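Local coordinates for protein methyl-coenzyme M reductase subunit beta (Methanosarcina barkeri, PDB 1E6Y) that forms part of the nickel F430 enzyme that reduces methyl-coenzyme M with coenzyme B, releasing methane and the mixed heterodisulfide in the last step of methanogenesis, at residues 39-44 with 109-114; 48-53 with 72-77; 122-127 with 175-180; 170-175 with 409-414; 319-324 with 399-404. One frame throughout, in Å; residues are numbered along the deposited sequence.

Contact 1 (39-44 with 109-114)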
# COMPACT_ATOMS: atom_id res chain seq x y z
N LYS E 39 18.54 6.19 17.12
CA LYS E 39 18.26 4.86 16.59
C LYS E 39 18.01 3.84 17.70
O LYS E 39 17.09 3.04 17.61
CB LYS E 39 19.41 4.38 15.70
CG LYS E 39 19.52 5.13 14.37
CD LYS E 39 20.72 4.65 13.57
CE LYS E 39 20.52 3.23 13.05
NZ LYS E 39 21.66 2.80 12.19
N ARG E 40 18.81 3.90 18.76
CA ARG E 40 18.82 2.79 19.73
C ARG E 40 17.88 2.99 20.90
O ARG E 40 17.77 2.12 21.77
CB ARG E 40 20.26 2.60 20.24
CG ARG E 40 20.68 3.63 21.28
CD ARG E 40 22.19 3.56 21.52
NE ARG E 40 22.68 4.48 22.52
CZ ARG E 40 22.96 4.28 23.80
NH1 ARG E 40 22.82 3.08 24.37
NH2 ARG E 40 23.43 5.28 24.56
N SER E 41 17.15 4.11 20.92
CA SER E 41 16.34 4.45 22.09
C SER E 41 14.84 4.48 21.83
O SER E 41 14.39 4.96 20.78
CB SER E 41 16.77 5.80 22.66
OG SER E 41 18.15 5.81 22.96
N VAL E 42 14.06 3.98 22.79
CA VAL E 42 12.61 4.12 22.77
C VAL E 42 12.07 4.50 24.15
O VAL E 42 12.74 4.36 25.16
CB VAL E 42 11.89 2.81 22.31
CG1 VAL E 42 12.29 2.46 20.89
CG2 VAL E 42 12.21 1.66 23.28
N ALA E 43 10.85 5.04 24.15
CA ALA E 43 10.12 5.32 25.38
C ALA E 43 9.03 4.28 25.55
O ALA E 43 8.42 3.83 24.58
CB ALA E 43 9.50 6.71 25.32
N VAL E 44 8.81 3.86 26.80
CA VAL E 44 7.72 2.95 27.11
C VAL E 44 6.82 3.58 28.16
O VAL E 44 7.30 4.10 29.17
CB VAL E 44 8.25 1.59 27.64
CG1 VAL E 44 7.09 0.69 28.05
CG2 VAL E 44 9.08 0.91 26.57
N LEU E 109 12.85 5.25 29.78
CA LEU E 109 13.75 5.37 28.64
C LEU E 109 14.50 4.05 28.50
O LEU E 109 15.11 3.58 29.46
CB LEU E 109 14.76 6.51 28.86
CG LEU E 109 15.92 6.63 27.87
CD1 LEU E 109 15.41 7.00 26.49
CD2 LEU E 109 16.90 7.69 28.38
N ILE E 110 14.36 3.41 27.34
CA ILE E 110 15.12 2.19 27.06
C ILE E 110 16.08 2.45 25.91
O ILE E 110 15.66 2.62 24.77
CB ILE E 110 14.19 1.01 26.68
CG1 ILE E 110 13.16 0.77 27.79
CG2 ILE E 110 15.03 -0.26 26.47
CD1 ILE E 110 12.20 -0.35 27.49
N GLN E 111 17.36 2.55 26.24
CA GLN E 111 18.40 2.69 25.24
C GLN E 111 19.12 1.36 25.08
O GLN E 111 19.77 0.88 26.01
CB GLN E 111 19.39 3.78 25.64
CG GLN E 111 18.73 5.08 26.05
CD GLN E 111 19.70 6.23 26.12
OE1 GLN E 111 20.42 6.40 27.11
NE2 GLN E 111 19.73 7.05 25.07
N SER E 112 18.90 0.71 23.94
CA SER E 112 19.61 -0.51 23.59
C SER E 112 21.10 -0.21 23.49
O SER E 112 21.49 0.91 23.14
CB SER E 112 19.11 -1.06 22.26
OG SER E 112 17.87 -1.73 22.41
N PRO E 113 21.96 -1.21 23.76
CA PRO E 113 23.38 -1.07 23.46
C PRO E 113 23.62 -0.84 21.97
O PRO E 113 22.86 -1.33 21.14
CB PRO E 113 23.98 -2.39 23.94
CG PRO E 113 22.85 -3.37 23.82
CD PRO E 113 21.62 -2.58 24.19
N LYS E 114 24.68 -0.10 21.65
CA LYS E 114 25.04 0.17 20.26
C LYS E 114 25.18 -1.10 19.43
O LYS E 114 24.90 -1.10 18.23
CB LYS E 114 26.34 0.97 20.19
CG LYS E 114 26.15 2.45 20.41
CD LYS E 114 27.47 3.19 20.58
CE LYS E 114 27.21 4.69 20.69
NZ LYS E 114 28.39 5.47 21.20
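V42 and I110 form the hydrogen-bonded antiparallel pair at the centre of a buried strand-to-strand contact, where strand 41-45 meets strand 107-111 inside the four-stranded sheet of the N-terminal domain. V42 N gives its hydrogen to I110 O at 2.9 Å, and I110 N returns a nearly straight bond (171°) to V42 O. Beyond the last bridge one more backbone bond follows, S112 N to R40 O at 2.8 Å. One face carries V42, V44 and I110, beta-branched residues suited to extended backbone; V44 CG2 sits tightly on I110 CD1 at 3.5 Å, and helix 125-141 covers them. On the other face Q111 NE2 donates within its amide plane to S41 OG (2.9 Å), an oxygen also bonded to D37 O. R40, its chain extended from CG to NE, lays one guanidinium face over Q111 CB while NH1 bonds S112 O edge-on at 2.8 Å, the donor standing above that carbonyl's plane. A methionine in place of R40 would probably leave S112 O and D96 O without this donor and D37 without its salt-bridge mate. Alternating hydrogen-bonded and non-hydrogen-bonded pairs, S41 with Q111 and A43 with L109 being the latter, are the pattern of a classical antiparallel sheet.

Contact 2 (48-53 with 72-77)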
# COMPACT_ATOMS: atom_id res chain seq x y z
N GLY E 48 0.53 3.59 30.79
CA GLY E 48 -0.33 3.14 29.70
C GLY E 48 -0.52 1.64 29.67
O GLY E 48 -1.64 1.16 29.46
N ILE E 49 0.56 0.89 29.88
CA ILE E 49 0.48 -0.57 29.95
C ILE E 49 -0.45 -1.00 31.09
O ILE E 49 -1.35 -1.81 30.88
CB ILE E 49 1.88 -1.20 30.16
CG1 ILE E 49 2.75 -0.97 28.93
CG2 ILE E 49 1.75 -2.70 30.43
CD1 ILE E 49 4.20 -1.29 29.13
N GLN E 50 -0.26 -0.40 32.26
CA GLN E 50 -1.06 -0.73 33.44
C GLN E 50 -2.55 -0.49 33.19
O GLN E 50 -3.38 -1.35 33.48
CB GLN E 50 -0.60 0.09 34.64
CG GLN E 50 -1.33 -0.25 35.93
CD GLN E 50 -0.67 0.35 37.16
OE1 GLN E 50 0.54 0.55 37.19
NE2 GLN E 50 -1.47 0.62 38.18
N GLY E 51 -2.87 0.67 32.61
CA GLY E 51 -4.25 0.97 32.26
C GLY E 51 -4.81 0.02 31.22
O GLY E 51 -5.94 -0.47 31.36
N ALA E 52 -4.01 -0.28 30.20
CA ALA E 52 -4.41 -1.20 29.14
C ALA E 52 -4.68 -2.60 29.68
O ALA E 52 -5.66 -3.25 29.29
CB ALA E 52 -3.34 -1.25 28.06
N LEU E 53 -3.82 -3.07 30.58
CA LEU E 53 -3.97 -4.38 31.20
C LEU E 53 -5.28 -4.47 31.97
O LEU E 53 -6.01 -5.46 31.86
CB LEU E 53 -2.81 -4.67 32.14
CG LEU E 53 -1.48 -5.05 31.49
CD1 LEU E 53 -0.38 -5.04 32.54
CD2 LEU E 53 -1.60 -6.42 30.85
N TYR E 72 -2.19 -5.40 37.37
CA TYR E 72 -0.78 -5.42 37.73
C TYR E 72 -0.34 -4.01 38.09
O TYR E 72 -0.66 -3.05 37.39
CB TYR E 72 0.07 -5.92 36.56
CG TYR E 72 -0.22 -7.32 36.08
CD1 TYR E 72 -0.95 -8.22 36.87
CD2 TYR E 72 0.27 -7.78 34.86
CE1 TYR E 72 -1.19 -9.53 36.45
CE2 TYR E 72 0.05 -9.08 34.43
CZ TYR E 72 -0.68 -9.95 35.23
OH TYR E 72 -0.87 -11.24 34.81
N ASP E 73 0.40 -3.89 39.18
CA ASP E 73 0.94 -2.59 39.57
C ASP E 73 2.26 -2.33 38.86
O ASP E 73 3.33 -2.52 39.43
CB ASP E 73 1.13 -2.53 41.09
CG ASP E 73 1.42 -1.12 41.59
OD1 ASP E 73 1.31 -0.16 40.80
OD2 ASP E 73 1.76 -0.98 42.78
N ILE E 74 2.17 -1.91 37.60
CA ILE E 74 3.35 -1.66 36.78
C ILE E 74 4.14 -0.47 37.31
O ILE E 74 5.34 -0.57 37.56
CB ILE E 74 2.96 -1.39 35.31
CG1 ILE E 74 2.06 -2.52 34.78
CG2 ILE E 74 4.22 -1.25 34.45
CD1 ILE E 74 2.70 -3.89 34.77
N VAL E 75 3.44 0.64 37.54
CA VAL E 75 4.07 1.88 37.98
C VAL E 75 4.69 1.74 39.38
O VAL E 75 5.80 2.22 39.62
CB VAL E 75 3.04 3.05 37.97
CG1 VAL E 75 3.66 4.31 38.57
CG2 VAL E 75 2.58 3.31 36.55
N GLY E 76 4.00 1.03 40.27
CA GLY E 76 4.51 0.84 41.62
C GLY E 76 5.73 -0.06 41.69
O GLY E 76 6.42 -0.10 42.71
N ASN E 77 6.00 -0.78 40.61
CA ASN E 77 7.15 -1.67 40.53
C ASN E 77 8.13 -1.19 39.45
O ASN E 77 8.96 -1.97 38.97
CB ASN E 77 6.70 -3.10 40.22
CG ASN E 77 6.03 -3.76 41.41
OD1 ASN E 77 6.70 -4.26 42.31
ND2 ASN E 77 4.70 -3.75 41.42
O HOH W 1 -3.24 -3.43 35.36
O HOH W 2 -0.09 2.21 40.71
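Q50 on helix 46-55 reaches the backbone of the 72-77 loop, which is folded round an Asx motif at D73 just before helix 78-89. A side-chain-to-backbone hydrogen bond makes the direct polar link: V75 N gives its hydrogen to Q50 OE1 at 2.9 Å. CG of Q50 lies anti to its backbone N (chi1 -177°) and the chain continues extended, which carries the amide from the helix flank to the loop. A glutamine suits this place because it is long enough to span the gap and offers an acceptor to a backbone N-H.

Water adds two bridges. One accepts from Y72 N and lies 2.8 Å from Q50 O, to which it can donate; the other donates to D73 OD1 and accepts from Q50 NE2 at 3.3 Å. The same D73 OD1 takes the G76 N-H from above its carboxylate plane, tying the turn together, and N77 ND2 fastens it further by donating to D73 O at 2.7 Å.

Apolar contacts lie on the buried side, formed by I49, L53, Y72 and I74, which between them meet helices 125-141 and 149-157. The Y72 hydroxyl has its own partner in T144, and its ring stacks with F142. L53 CD1 touches Y72 CD2 at 3.6 Å and I74 CD1 at 4.0 Å, crossing both side chains at about a right angle. Against the oxygen end, V75 CG2 lies 3.5 Å from Q50 OE1.

Contact 3 (122-127 with 175-180); sequences DFMSAT and LSIPQN
F123 pushes its ring into the loop 175-180, and following it outward traces most of the contact. Its CB lies at the margin of L175 CD1; CG and CD1 come under that methyl, which sits over the ring face in a CH-pi contact, 3.7 Å from the centroid. CE1 turns its edge to S176 O at 3.3 Å, the oxygen lying in the ring plane, where the slightly positive ring hydrogens probably suit it. At the tip CZ meets P178 CG at 3.7 Å. The ring gets there with CG lodged between backbone N and carbonyl carbon (chi1 50°). An alanine here is likely to open a gap beneath L175 CD1 and take away the surface on which P178 CG rests. Beside the ring, M124 bends at chi2 and chi3, so that CG packs on P178 CD at 3.5 Å and CE reaches I177 CG2; its flexible thioether fits this uneven surface. D122 OD2 accepts from M124 N at 3.1 Å, while OD1 bonds S187 of the second subunit, where another copy of the protein adjoins this contact. Aromatic, methionine and proline thus interlock two loops, and the D122 bond makes the Asx turn leading into helix 125-141.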
# COMPACT_ATOMS: atom_id res chain seq x y z
N ASP E 122 18.61 -1.70 10.33
CA ASP E 122 18.08 -0.37 10.62
C ASP E 122 17.99 -0.09 12.12
O ASP E 122 18.97 -0.26 12.84
CB ASP E 122 16.72 -0.16 9.91
CG ASP E 122 15.73 -1.29 10.18
OD1 ASP E 122 15.65 -2.22 9.34
OD2 ASP E 122 14.95 -1.20 11.15
N PHE E 123 16.83 0.37 12.58
CA PHE E 123 16.71 0.89 13.94
C PHE E 123 15.59 0.26 14.76
O PHE E 123 15.40 0.61 15.93
CB PHE E 123 16.51 2.41 13.90
CG PHE E 123 15.42 2.85 12.95
CD1 PHE E 123 14.10 2.98 13.40
CD2 PHE E 123 15.71 3.12 11.62
CE1 PHE E 123 13.09 3.37 12.52
CE2 PHE E 123 14.70 3.50 10.73
CZ PHE E 123 13.39 3.62 11.18
N MET E 124 14.84 -0.66 14.17
CA MET E 124 13.66 -1.20 14.84
C MET E 124 13.97 -2.15 16.00
O MET E 124 13.09 -2.43 16.82
CB MET E 124 12.73 -1.90 13.84
CG MET E 124 11.95 -0.94 12.93
SD MET E 124 11.29 0.53 13.76
CE MET E 124 10.11 -0.22 14.89
N SER E 125 15.22 -2.59 16.12
CA SER E 125 15.62 -3.43 17.25
C SER E 125 15.40 -2.72 18.60
O SER E 125 15.07 -3.37 19.58
CB SER E 125 17.08 -3.88 17.13
OG SER E 125 17.98 -2.80 17.23
N ALA E 126 15.52 -1.40 18.62
CA ALA E 126 15.26 -0.63 19.84
C ALA E 126 13.81 -0.82 20.32
O ALA E 126 13.56 -0.95 21.52
CB ALA E 126 15.54 0.85 19.61
N THR E 127 12.88 -0.86 19.36
CA THR E 127 11.47 -1.02 19.66
C THR E 127 11.13 -2.47 20.01
O THR E 127 10.47 -2.74 21.01
CB THR E 127 10.59 -0.57 18.48
OG1 THR E 127 10.77 0.83 18.27
CG2 THR E 127 9.12 -0.85 18.75
N LEU E 175 11.79 8.14 15.90
CA LEU E 175 11.59 7.78 14.50
C LEU E 175 10.26 7.04 14.31
O LEU E 175 9.54 6.79 15.27
CB LEU E 175 12.74 6.91 14.01
CG LEU E 175 14.16 7.46 14.21
CD1 LEU E 175 15.19 6.39 13.90
CD2 LEU E 175 14.35 8.68 13.32
N SER E 176 9.94 6.73 13.06
CA SER E 176 8.73 5.98 12.75
C SER E 176 9.10 4.51 12.53
O SER E 176 9.95 3.98 13.24
CB SER E 176 8.08 6.57 11.49
OG SER E 176 6.77 6.06 11.29
N ILE E 177 8.41 3.84 11.61
CA ILE E 177 8.86 2.55 11.11
C ILE E 177 9.36 2.71 9.68
O ILE E 177 8.94 3.63 8.97
CB ILE E 177 7.74 1.47 11.17
CG1 ILE E 177 6.58 1.85 10.24
CG2 ILE E 177 7.24 1.31 12.60
CD1 ILE E 177 5.56 0.74 10.06
N PRO E 178 10.32 1.87 9.25
CA PRO E 178 10.99 2.08 7.95
C PRO E 178 10.02 2.08 6.77
O PRO E 178 10.22 2.81 5.80
CB PRO E 178 11.98 0.93 7.88
CG PRO E 178 12.25 0.58 9.31
CD PRO E 178 10.93 0.76 10.00
N GLN E 179 8.95 1.30 6.87
CA GLN E 179 7.99 1.16 5.78
C GLN E 179 7.20 2.44 5.51
O GLN E 179 6.52 2.53 4.49
CB GLN E 179 7.02 0.01 6.05
CG GLN E 179 7.68 -1.36 6.14
CD GLN E 179 7.86 -1.81 7.56
OE1 GLN E 179 8.44 -1.10 8.38
NE2 GLN E 179 7.33 -2.99 7.88
N ASN E 180 7.26 3.40 6.43
CA ASN E 180 6.60 4.69 6.22
C ASN E 180 7.42 5.65 5.38
O ASN E 180 6.93 6.71 4.99
CB ASN E 180 6.24 5.34 7.56
CG ASN E 180 5.01 4.73 8.20
OD1 ASN E 180 4.23 4.05 7.53
ND2 ASN E 180 4.83 4.96 9.49

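Contact 4 (170-175 with 409-414); sequences QVQGIL and SGLIGD
I412 of helix 405-416 packs against the chain at 172-174, just where strand 171-172 runs out into a loop, so the contact joins a sheet of the N-terminal domain to a helix of the C-terminal one. The closer part is the backbone at G173: I412 CD1 comes within 3.5 Å of G173 O and 3.9 Å of G173 C. With chi1 and chi2 both near -60°, I412 is folded so that CD1 lies against this peptide while CG2 takes another direction, 4.3 Å from I174 CG1. An isoleucine suits the place because its two branches can serve separate neighbours. At G173 it is the backbone, through its carbonyl, that meets the helix. I174 and I412 also meet helix 193-199, which covers this inner side.

Towards solvent the packing is looser. Q172, an exposed residue, runs its extended side chain obliquely across L411 and I412. Its NE2 and CD both lie 3.9 Å from L411 CD2, and OE1 stays 4.1 Å from I412 CG1. These are contacts of an amide with aliphatic carbons, in which the long aliphatic part of glutamine carries a polar end along the exposed border of the contact. L411 also touches A43 of strand 41-45. With carbons supplying the helix side of every approach, the contact rests on shape and burial of apolar surface instead of directed polar bonds.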
# COMPACT_ATOMS: atom_id res chain seq x y z
N GLN E 170 2.37 0.66 23.64
CA GLN E 170 2.88 1.63 24.60
C GLN E 170 4.37 1.89 24.43
O GLN E 170 5.06 2.29 25.38
CB GLN E 170 2.60 1.15 26.03
CG GLN E 170 1.12 0.93 26.34
CD GLN E 170 0.31 2.21 26.29
OE1 GLN E 170 0.83 3.30 26.50
NE2 GLN E 170 -0.99 2.08 26.03
N VAL E 171 4.87 1.66 23.22
CA VAL E 171 6.28 1.89 22.91
C VAL E 171 6.38 2.88 21.74
O VAL E 171 5.72 2.70 20.72
CB VAL E 171 7.01 0.58 22.52
CG1 VAL E 171 8.49 0.84 22.31
CG2 VAL E 171 6.80 -0.48 23.59
N GLN E 172 7.14 3.95 21.94
CA GLN E 172 7.38 4.94 20.89
C GLN E 172 8.85 5.32 20.87
O GLN E 172 9.48 5.42 21.92
CB GLN E 172 6.59 6.22 21.13
CG GLN E 172 5.09 6.09 21.30
CD GLN E 172 4.45 7.43 21.62
OE1 GLN E 172 5.02 8.49 21.34
NE2 GLN E 172 3.28 7.40 22.26
N GLY E 173 9.33 5.71 19.69
CA GLY E 173 10.63 6.34 19.60
C GLY E 173 10.51 7.68 18.89
O GLY E 173 9.41 8.14 18.59
N ILE E 174 11.65 8.31 18.63
CA ILE E 174 11.70 9.56 17.88
C ILE E 174 11.41 9.32 16.40
O ILE E 174 10.78 10.15 15.74
CB ILE E 174 13.08 10.24 18.05
CG1 ILE E 174 13.28 10.63 19.52
CG2 ILE E 174 13.18 11.47 17.16
CD1 ILE E 174 14.67 11.08 19.85
N LEU E 175 11.79 8.14 15.90
CA LEU E 175 11.59 7.78 14.50
C LEU E 175 10.26 7.04 14.31
O LEU E 175 9.54 6.79 15.27
CB LEU E 175 12.74 6.91 14.01
CG LEU E 175 14.16 7.46 14.21
CD1 LEU E 175 15.19 6.39 13.90
CD2 LEU E 175 14.35 8.68 13.32
N SER E 409 3.50 14.77 21.58
CA SER E 409 4.90 14.49 21.89
C SER E 409 5.24 14.60 23.37
O SER E 409 6.40 14.78 23.73
CB SER E 409 5.81 15.43 21.09
OG SER E 409 5.47 15.42 19.72
N GLY E 410 4.23 14.47 24.23
CA GLY E 410 4.44 14.58 25.66
C GLY E 410 5.42 13.55 26.20
O GLY E 410 6.37 13.89 26.90
N LEU E 411 5.21 12.29 25.81
CA LEU E 411 6.09 11.19 26.22
C LEU E 411 7.51 11.38 25.69
O LEU E 411 8.49 11.17 26.41
CB LEU E 411 5.52 9.86 25.73
CG LEU E 411 6.25 8.57 26.10
CD1 LEU E 411 6.11 8.29 27.59
CD2 LEU E 411 5.67 7.42 25.30
N ILE E 412 7.62 11.81 24.43
CA ILE E 412 8.91 12.01 23.78
C ILE E 412 9.72 13.10 24.47
O ILE E 412 10.91 12.94 24.71
CB ILE E 412 8.73 12.35 22.27
CG1 ILE E 412 8.07 11.17 21.55
CG2 ILE E 412 10.08 12.67 21.63
CD1 ILE E 412 8.85 9.87 21.63
N GLY E 413 9.05 14.20 24.81
CA GLY E 413 9.72 15.28 25.52
C GLY E 413 10.16 14.87 26.91
O GLY E 413 11.28 15.16 27.32
N ASP E 414 9.29 14.13 27.61
CA ASP E 414 9.58 13.66 28.96
C ASP E 414 10.76 12.68 28.99
O ASP E 414 11.63 12.78 29.85
CB ASP E 414 8.34 12.97 29.55
CG ASP E 414 7.18 13.93 29.80
OD1 ASP E 414 7.43 15.14 30.00
OD2 ASP E 414 6.02 13.47 29.79

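Contact 5 (319-324 with 399-404); sequences RAAQNV and GTQMFS
T400 and Q401 face the turn 320-323 across a sparse first shell. T400 CG2 lies 4.3 Å from A320 CB and 4.2 Å from R319 O, and Q401 OE1 stands 4.1 Å from A321 CB. Alanines suit the turn, since bulkier side chains would probably crowd the facing loop. Between them sits a water: it donates to T400 OG1 at 2.8 Å and to Q322 OE1 at 2.9 Å, and accepts from Q322 N at 3.0 Å. OG1 is placed between the backbone N and the carbonyl carbon of T400 (chi1 71°), which aims it at the water.

Farther out, D397 positions both loops, its OD1 bonded to T400 OG1 and A321 N. A type I turn shapes 320-323, following the Schellman motif in which R319, at positive phi, ends helix 296-318. The R319 guanidinium bonds G316 O of its own chain and makes a salt bridge with E61 of the gamma subunit, and Q322 NE2 bonds D113 and E124 there. The side chain of Q401 lies about 10 Å from G366, a coenzyme B binding residue. Since the loops meet through shared water and a common aspartate, their spacing probably depends more on polar bridges than on direct packing, and the charged gamma residues probably steady the turn from outside.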
# COMPACT_ATOMS: atom_id res chain seq x y z
N ARG E 319 4.08 34.75 18.56
CA ARG E 319 4.16 33.54 19.39
C ARG E 319 3.17 32.50 18.84
O ARG E 319 2.41 31.91 19.59
CB ARG E 319 3.94 33.80 20.87
CG ARG E 319 4.87 34.85 21.48
CD ARG E 319 6.30 34.34 21.63
NE ARG E 319 7.02 35.05 22.69
CZ ARG E 319 7.96 35.98 22.50
NH1 ARG E 319 8.54 36.53 23.56
NH2 ARG E 319 8.33 36.36 21.29
N ALA E 320 3.19 32.33 17.52
CA ALA E 320 2.22 31.50 16.82
C ALA E 320 2.94 30.69 15.75
O ALA E 320 3.64 31.25 14.90
CB ALA E 320 1.14 32.38 16.18
N ALA E 321 2.75 29.38 15.79
CA ALA E 321 3.46 28.46 14.91
C ALA E 321 3.04 28.61 13.45
O ALA E 321 3.88 28.50 12.55
CB ALA E 321 3.25 27.02 15.37
N GLN E 322 1.77 28.92 13.21
CA GLN E 322 1.22 28.90 11.85
C GLN E 322 1.90 29.87 10.90
O GLN E 322 1.90 29.66 9.68
CB GLN E 322 -0.28 29.17 11.88
CG GLN E 322 -0.65 30.62 12.18
CD GLN E 322 -2.14 30.80 12.33
OE1 GLN E 322 -2.72 30.40 13.34
NE2 GLN E 322 -2.78 31.36 11.32
N ASN E 323 2.54 30.90 11.45
CA ASN E 323 3.19 31.94 10.65
C ASN E 323 4.36 31.41 9.83
O ASN E 323 4.80 32.06 8.88
CB ASN E 323 3.67 33.09 11.55
CG ASN E 323 2.54 33.80 12.25
OD1 ASN E 323 1.37 33.49 12.05
ND2 ASN E 323 2.89 34.77 13.09
N VAL E 324 4.85 30.23 10.18
CA VAL E 324 6.02 29.66 9.52
C VAL E 324 5.80 29.32 8.04
O VAL E 324 6.71 29.49 7.23
CB VAL E 324 6.54 28.40 10.27
CG1 VAL E 324 5.54 27.25 10.16
CG2 VAL E 324 7.89 27.99 9.72
N GLY E 399 0.47 28.77 22.54
CA GLY E 399 -0.70 27.96 22.84
C GLY E 399 -1.88 28.18 21.90
O GLY E 399 -3.02 28.27 22.35
N THR E 400 -1.60 28.22 20.60
CA THR E 400 -2.64 28.44 19.59
C THR E 400 -3.09 27.13 18.94
O THR E 400 -4.09 27.11 18.21
CB THR E 400 -2.17 29.39 18.47
OG1 THR E 400 -1.20 28.72 17.66
CG2 THR E 400 -1.54 30.65 19.06
N GLN E 401 -2.34 26.06 19.17
CA GLN E 401 -2.53 24.80 18.44
C GLN E 401 -3.40 23.80 19.18
O GLN E 401 -3.29 23.65 20.40
CB GLN E 401 -1.17 24.16 18.15
CG GLN E 401 -0.21 25.05 17.36
CD GLN E 401 -0.66 25.27 15.93
OE1 GLN E 401 -0.85 26.40 15.49
NE2 GLN E 401 -0.83 24.18 15.20
N MET E 402 -4.20 23.05 18.43
CA MET E 402 -4.93 21.91 18.99
C MET E 402 -3.99 20.73 19.16
O MET E 402 -4.03 20.02 20.17
CB MET E 402 -6.09 21.50 18.08
CG MET E 402 -7.24 22.48 18.06
SD MET E 402 -7.65 23.09 19.69
CE MET E 402 -8.32 21.61 20.45
N PHE E 403 -3.17 20.49 18.14
CA PHE E 403 -2.22 19.40 18.19
C PHE E 403 -0.86 19.92 18.61
O PHE E 403 0.07 20.02 17.81
CB PHE E 403 -2.18 18.67 16.85
CG PHE E 403 -3.49 18.02 16.51
CD1 PHE E 403 -4.44 18.69 15.75
CD2 PHE E 403 -3.86 16.83 17.14
CE1 PHE E 403 -5.74 18.21 15.64
CE2 PHE E 403 -5.16 16.35 17.04
CZ PHE E 403 -6.10 17.04 16.29
N SER E 404 -0.79 20.28 19.89
CA SER E 404 0.37 20.90 20.50
C SER E 404 1.47 19.87 20.77
O SER E 404 1.27 18.67 20.60
CB SER E 404 -0.03 21.56 21.81
OG SER E 404 -0.65 20.63 22.68
O HOH W 3 -0.55 29.47 15.09

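How the contacts relate
From the N terminus, strand 41-45 leads straight into helix 46-55, so contact 2, which closes the short loop from that helix to 72-77, nests inside the larger loop closed by contact 1; V44 and I49 touch where the two adjoin. Contact 3 opens next, after contact 1 has closed, and its A126 and T127 pack on V42 of contact 1. Contacts 3 and 4 cross along the chain and share L175. Contact 4 reaches far ahead, joining strand 171-172, the neighbour of strand 41-45 in the sheet, to helix 405-416 of the C-terminal domain. Contact 5 is nested inside that long loop, on the opposite side of the chain's centre from contact 1, and ties together the C-terminal domain's own loops.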